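Local coordinates for protein heat-inducible transcription repressor HrcA (Thermotoga maritima, PDB 1STZ) that probably represses class I heat shock genes, the grpE-dnaK-dnaJ and groELS operons, as a DNA-binding negative regulator of their transcription, at residues F262-I275 / I279-K293. Residues are numbered along the deposited sequence; the frame is centred on the assembly and turned at random.
Sequences FLESLVGEGITVRI and IGRKKLEKFAVFSGK
Thr272 and Arg274 each exchange a pair of backbone hydrogen bonds with the antiparallel strand 287-293, Thr272 with Ser291 and Arg274 with Val289, a simple case of how an edge strand is fastened to its neighbour. The shortest of the four, Val289 N to Arg274 O, measures 2.9 Å. Between these pairs lies the non-hydrogen-bonded pair Val273 and Phe290: with CG1 between the backbone N and the carbonyl carbon (chi1 73°), Val273 turns CG2 over one face of the Phe290 ring in a CH-pi contact, 3.8 Å from the centroid.

On the other face of the sheet the polar groups meet through water. One water joins the Ser291 hydroxyl, Thr272 OG1 and Val289 O; a second links the same two hydroxyls to Gly268 N and Gly270 O. Arg274 sends its extended chain back to Leu266, whose O accepts NE at 3.0 Å, in the guanidinium plane.

Beyond the strands, apolar and cationic contacts gather round Phe262. The Arg281 guanidinium lies flat on the Phe262 ring, planes 13° apart and centres 4.3 Å apart, while salt bridges from NH1 to Glu256 and Asp259 hold it in place. A leucine in its place would probably leave both carboxylates without this cationic mate and lose the flat cover of the guanidinium over the ring. In the plane of the same ring, at its edge, Ile279 CG2 comes within 3.6 Å of Phe262 CZ; Leu284 CD1 approaches the Phe262 ring obliquely.

Strands 272-275 and 287-296 thus form a beta hairpin at the margin of a five-stranded antiparallel sheet in the HrcA C-terminal domain, a family of the GAF clan, with helix 260-266 packed against the Ser291 and Val289 face and helix 314-334 against the Phe290 face.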
loop_
_atom_site.group_PDB
_atom_site.type_symbol
_atom_site.label_atom_id
_atom_site.label_comp_id
_atom_site.label_asym_id
_atom_site.label_seq_id
_atom_site.Cartn_x
_atom_site.Cartn_y
_atom_site.Cartn_z
ATOM N N PHE A 262 -9.413 -13.340 31.433
ATOM C CA PHE A 262 -10.096 -14.016 30.344
ATOM C C PHE A 262 -9.315 -13.941 29.025
ATOM O O PHE A 262 -9.132 -14.955 28.361
ATOM C CB PHE A 262 -11.511 -13.466 30.174
ATOM C CG PHE A 262 -12.201 -13.975 28.962
ATOM C CD1 PHE A 262 -12.577 -15.315 28.876
ATOM C CD2 PHE A 262 -12.467 -13.134 27.900
ATOM C CE1 PHE A 262 -13.220 -15.796 27.737
ATOM C CE2 PHE A 262 -13.085 -13.606 26.765
ATOM C CZ PHE A 262 -13.470 -14.937 26.686
ATOM N N LEU A 263 -8.836 -12.765 28.635
ATOM C CA LEU A 263 -8.048 -12.663 27.401
ATOM C C LEU A 263 -6.827 -13.565 27.439
ATOM O O LEU A 263 -6.472 -14.187 26.429
ATOM C CB LEU A 263 -7.587 -11.228 27.124
ATOM C CG LEU A 263 -8.593 -10.237 26.555
ATOM C CD1 LEU A 263 -7.860 -8.915 26.260
ATOM C CD2 LEU A 263 -9.264 -10.773 25.293
ATOM N N GLU A 264 -6.172 -13.626 28.596
ATOM C CA GLU A 264 -4.969 -14.437 28.748
ATOM C C GLU A 264 -5.279 -15.930 28.605
ATOM O O GLU A 264 -4.443 -16.680 28.098
ATOM C CB GLU A 264 -4.271 -14.158 30.098
ATOM C CG GLU A 264 -3.459 -12.860 30.083
ATOM C CD GLU A 264 -2.800 -12.496 31.414
ATOM O OE1 GLU A 264 -2.959 -13.236 32.410
ATOM O OE2 GLU A 264 -2.110 -11.444 31.462
ATOM N N SER A 265 -6.465 -16.350 29.052
ATOM C CA SER A 265 -6.894 -17.750 28.970
ATOM C C SER A 265 -7.159 -18.198 27.529
ATOM O O SER A 265 -7.141 -19.383 27.249
ATOM C CB SER A 265 -8.161 -17.983 29.812
ATOM O OG SER A 265 -9.338 -17.528 29.140
ATOM N N LEU A 266 -7.425 -17.247 26.639
ATOM C CA LEU A 266 -7.644 -17.536 25.227
ATOM C C LEU A 266 -6.376 -17.981 24.510
ATOM O O LEU A 266 -6.419 -18.809 23.586
ATOM C CB LEU A 266 -8.205 -16.305 24.502
ATOM C CG LEU A 266 -9.589 -15.834 24.937
ATOM C CD1 LEU A 266 -9.949 -14.548 24.243
ATOM C CD2 LEU A 266 -10.641 -16.886 24.629
ATOM N N VAL A 267 -5.248 -17.433 24.937
ATOM C CA VAL A 267 -4.027 -17.575 24.176
ATOM C C VAL A 267 -3.346 -18.907 24.528
ATOM O O VAL A 267 -3.208 -19.263 25.694
ATOM C CB VAL A 267 -3.112 -16.292 24.311
ATOM C CG1 VAL A 267 -2.602 -16.103 25.737
ATOM C CG2 VAL A 267 -1.951 -16.354 23.305
ATOM N N GLY A 268 -2.996 -19.670 23.497
ATOM C CA GLY A 268 -2.362 -20.963 23.641
ATOM C C GLY A 268 -0.883 -20.927 23.255
ATOM O O GLY A 268 -0.216 -19.902 23.404
ATOM N N GLU A 269 -0.380 -22.071 22.784
ATOM C CA GLU A 269 0.996 -22.214 22.285
ATOM C C GLU A 269 1.023 -21.978 20.779
ATOM O O GLU A 269 0.518 -22.791 20.004
ATOM C CB GLU A 269 1.543 -23.613 22.557
ATOM C CG GLU A 269 1.365 -24.130 23.981
ATOM C CD GLU A 269 1.157 -25.644 24.029
ATOM O OE1 GLU A 269 0.305 -26.159 23.253
ATOM O OE2 GLU A 269 1.835 -26.322 24.842
ATOM N N GLY A 270 1.636 -20.881 20.367
ATOM C CA GLY A 270 1.618 -20.464 18.977
ATOM C C GLY A 270 0.279 -19.880 18.590
ATOM O O GLY A 270 -0.548 -19.542 19.434
ATOM N N ILE A 271 0.052 -19.769 17.297
ATOM C CA ILE A 271 -1.168 -19.186 16.793
ATOM C C ILE A 271 -2.307 -20.216 16.835
ATOM O O ILE A 271 -2.137 -21.334 16.375
ATOM C CB ILE A 271 -0.934 -18.661 15.360
ATOM C CG1 ILE A 271 0.121 -17.548 15.399
ATOM C CG2 ILE A 271 -2.246 -18.196 14.741
ATOM C CD1 ILE A 271 0.575 -17.085 14.044
ATOM N N THR A 272 -3.438 -19.839 17.428
ATOM C CA THR A 272 -4.642 -20.678 17.452
ATOM C C THR A 272 -5.883 -19.869 17.124
ATOM O O THR A 272 -5.880 -18.622 17.153
ATOM C CB THR A 272 -4.864 -21.335 18.856
ATOM O OG1 THR A 272 -4.975 -20.316 19.857
ATOM C CG2 THR A 272 -3.673 -22.200 19.321
ATOM N N VAL A 273 -6.960 -20.585 16.831
ATOM C CA VAL A 273 -8.282 -19.987 16.762
ATOM C C VAL A 273 -9.210 -20.670 17.761
ATOM O O VAL A 273 -9.097 -21.856 17.999
ATOM C CB VAL A 273 -8.872 -20.041 15.311
ATOM C CG1 VAL A 273 -9.312 -21.469 14.930
ATOM C CG2 VAL A 273 -10.017 -19.083 15.180
ATOM N N ARG A 274 -10.069 -19.895 18.394
ATOM C CA ARG A 274 -11.143 -20.416 19.235
ATOM C C ARG A 274 -12.453 -19.985 18.572
ATOM O O ARG A 274 -12.683 -18.798 18.387
ATOM C CB ARG A 274 -11.041 -19.881 20.658
ATOM C CG ARG A 274 -9.872 -20.529 21.407
ATOM C CD ARG A 274 -9.751 -20.072 22.837
ATOM N NE ARG A 274 -8.716 -20.778 23.566
ATOM C CZ ARG A 274 -8.828 -22.004 24.070
ATOM N NH1 ARG A 274 -9.953 -22.716 23.967
ATOM N NH2 ARG A 274 -7.788 -22.520 24.704
ATOM N N ILE A 275 -13.262 -20.967 18.186
ATOM C CA ILE A 275 -14.502 -20.755 17.451
ATOM C C ILE A 275 -15.684 -21.002 18.374
ATOM O O ILE A 275 -15.786 -22.055 18.999
ATOM C CB ILE A 275 -14.547 -21.711 16.204
ATOM C CG1 ILE A 275 -13.413 -21.386 15.241
ATOM C CG2 ILE A 275 -15.872 -21.602 15.477
ATOM C CD1 ILE A 275 -13.079 -22.485 14.261
ATOM N N ILE A 279 -14.448 -20.464 22.889
ATOM C CA ILE A 279 -14.041 -19.222 23.548
ATOM C C ILE A 279 -14.208 -19.295 25.078
ATOM O O ILE A 279 -13.359 -18.837 25.824
ATOM C CB ILE A 279 -14.808 -18.012 22.943
ATOM C CG1 ILE A 279 -14.395 -17.837 21.486
ATOM C CG2 ILE A 279 -14.524 -16.711 23.722
ATOM C CD1 ILE A 279 -15.057 -16.664 20.792
ATOM N N GLY A 280 -15.295 -19.900 25.520
ATOM C CA GLY A 280 -15.509 -20.169 26.925
ATOM C C GLY A 280 -16.550 -19.309 27.591
ATOM O O GLY A 280 -16.781 -19.485 28.782
ATOM N N ARG A 281 -17.177 -18.391 26.857
ATOM C CA ARG A 281 -18.263 -17.574 27.433
ATOM C C ARG A 281 -19.389 -17.492 26.434
ATOM O O ARG A 281 -19.165 -17.085 25.277
ATOM C CB ARG A 281 -17.752 -16.183 27.783
ATOM C CG ARG A 281 -16.762 -16.210 28.944
ATOM C CD ARG A 281 -16.560 -14.893 29.678
ATOM N NE ARG A 281 -15.769 -15.131 30.887
ATOM C CZ ARG A 281 -14.980 -14.246 31.486
ATOM N NH1 ARG A 281 -14.875 -13.021 31.026
ATOM N NH2 ARG A 281 -14.299 -14.588 32.582
ATOM N N LYS A 282 -20.579 -17.908 26.862
ATOM C CA LYS A 282 -21.756 -17.965 25.986
ATOM C C LYS A 282 -22.055 -16.621 25.291
ATOM O O LYS A 282 -22.498 -16.597 24.167
ATOM C CB LYS A 282 -23.007 -18.408 26.765
ATOM C CG LYS A 282 -23.090 -19.899 27.008
ATOM C CD LYS A 282 -23.227 -20.691 25.706
ATOM C CE LYS A 282 -23.848 -22.074 25.905
ATOM N NZ LYS A 282 -22.853 -23.105 26.337
ATOM N N LYS A 283 -21.805 -15.515 25.968
ATOM C CA LYS A 283 -22.075 -14.191 25.406
ATOM C C LYS A 283 -21.264 -13.897 24.140
ATOM O O LYS A 283 -21.639 -13.042 23.347
ATOM C CB LYS A 283 -21.803 -13.112 26.463
ATOM C CG LYS A 283 -22.886 -13.046 27.511
ATOM C CD LYS A 283 -22.663 -11.862 28.471
ATOM C CE LYS A 283 -23.881 -11.586 29.355
ATOM N NZ LYS A 283 -25.040 -12.482 29.070
ATOM N N LEU A 284 -20.165 -14.625 23.962
ATOM C CA LEU A 284 -19.289 -14.469 22.819
ATOM C C LEU A 284 -19.378 -15.627 21.801
ATOM O O LEU A 284 -18.530 -15.745 20.921
ATOM C CB LEU A 284 -17.854 -14.283 23.321
ATOM C CG LEU A 284 -17.632 -13.160 24.359
ATOM C CD1 LEU A 284 -16.253 -13.217 24.946
ATOM C CD2 LEU A 284 -17.861 -11.792 23.717
ATOM N N GLU A 285 -20.453 -16.405 21.865
ATOM C CA GLU A 285 -20.639 -17.603 21.017
ATOM C C GLU A 285 -20.682 -17.332 19.526
ATOM O O GLU A 285 -20.438 -18.244 18.744
ATOM C CB GLU A 285 -21.945 -18.339 21.368
ATOM C CG GLU A 285 -21.812 -19.447 22.381
ATOM C CD GLU A 285 -23.034 -20.379 22.406
ATOM O OE1 GLU A 285 -24.185 -19.874 22.519
ATOM O OE2 GLU A 285 -22.841 -21.618 22.310
ATOM N N LYS A 286 -21.021 -16.106 19.137
ATOM C CA LYS A 286 -21.089 -15.701 17.719
ATOM C C LYS A 286 -19.755 -15.403 17.064
ATOM O O LYS A 286 -19.708 -15.212 15.848
ATOM C CB LYS A 286 -21.955 -14.458 17.553
ATOM C CG LYS A 286 -23.357 -14.642 18.082
ATOM C CD LYS A 286 -24.230 -15.391 17.124
ATOM C CE LYS A 286 -25.392 -14.495 16.697
ATOM N NZ LYS A 286 -24.939 -13.342 15.896
ATOM N N PHE A 287 -18.684 -15.362 17.860
ATOM C CA PHE A 287 -17.343 -14.940 17.410
ATOM C C PHE A 287 -16.381 -16.104 17.214
ATOM O O PHE A 287 -16.614 -17.205 17.712
ATOM C CB PHE A 287 -16.733 -14.012 18.465
ATOM C CG PHE A 287 -17.459 -12.708 18.611
ATOM C CD1 PHE A 287 -18.446 -12.543 19.583
ATOM C CD2 PHE A 287 -17.167 -11.651 17.783
ATOM C CE1 PHE A 287 -19.122 -11.346 19.719
ATOM C CE2 PHE A 287 -17.862 -10.428 17.911
ATOM C CZ PHE A 287 -18.813 -10.278 18.877
ATOM N N ALA A 288 -15.329 -15.835 16.447
ATOM C CA ALA A 288 -14.081 -16.570 16.460
ATOM C C ALA A 288 -12.966 -15.577 16.863
ATOM O O ALA A 288 -13.022 -14.379 16.513
ATOM C CB ALA A 288 -13.806 -17.134 15.102
ATOM N N VAL A 289 -11.976 -16.060 17.607
ATOM C CA VAL A 289 -10.786 -15.267 17.936
ATOM C C VAL A 289 -9.515 -15.965 17.524
ATOM O O VAL A 289 -9.281 -17.083 17.933
ATOM C CB VAL A 289 -10.557 -15.096 19.451
ATOM C CG1 VAL A 289 -9.878 -13.749 19.740
ATOM C CG2 VAL A 289 -11.768 -15.351 20.238
ATOM N N PHE A 290 -8.682 -15.294 16.756
ATOM C CA PHE A 290 -7.296 -15.698 16.563
ATOM C C PHE A 290 -6.450 -15.017 17.617
ATOM O O PHE A 290 -6.620 -13.845 17.903
ATOM C CB PHE A 290 -6.777 -15.306 15.185
ATOM C CG PHE A 290 -7.207 -16.239 14.092
ATOM C CD1 PHE A 290 -8.407 -16.078 13.476
ATOM C CD2 PHE A 290 -6.404 -17.294 13.705
ATOM C CE1 PHE A 290 -8.819 -16.952 12.466
ATOM C CE2 PHE A 290 -6.812 -18.162 12.697
ATOM C CZ PHE A 290 -8.013 -17.973 12.076
ATOM N N SER A 291 -5.552 -15.761 18.212
ATOM C CA SER A 291 -4.652 -15.194 19.174
ATOM C C SER A 291 -3.252 -15.750 18.999
ATOM O O SER A 291 -3.047 -16.835 18.427
ATOM C CB SER A 291 -5.180 -15.428 20.584
ATOM O OG SER A 291 -5.170 -16.809 20.922
ATOM N N GLY A 292 -2.289 -14.982 19.483
ATOM C CA GLY A 292 -0.880 -15.325 19.401
ATOM C C GLY A 292 -0.058 -14.234 20.081
ATOM O O GLY A 292 -0.594 -13.206 20.481
ATOM N N LYS A 293 1.240 -14.443 20.206
ATOM C CA LYS A 293 2.118 -13.451 20.807
ATOM C C LYS A 293 3.150 -12.977 19.811
ATOM O O LYS A 293 3.516 -13.709 18.904
ATOM C CB LYS A 293 2.820 -14.036 22.017
ATOM C CG LYS A 293 1.896 -14.603 23.067
ATOM C CD LYS A 293 2.647 -14.868 24.352
ATOM C CE LYS A 293 1.811 -15.601 25.372
ATOM N NZ LYS A 293 1.785 -17.049 25.084
HETATM O O HOH W 1 -7.359 -18.099 20.341
HETATM O O HOH W 2 0.198 -18.922 25.923
HETATM O O HOH W 3 -3.127 -18.568 20.576
#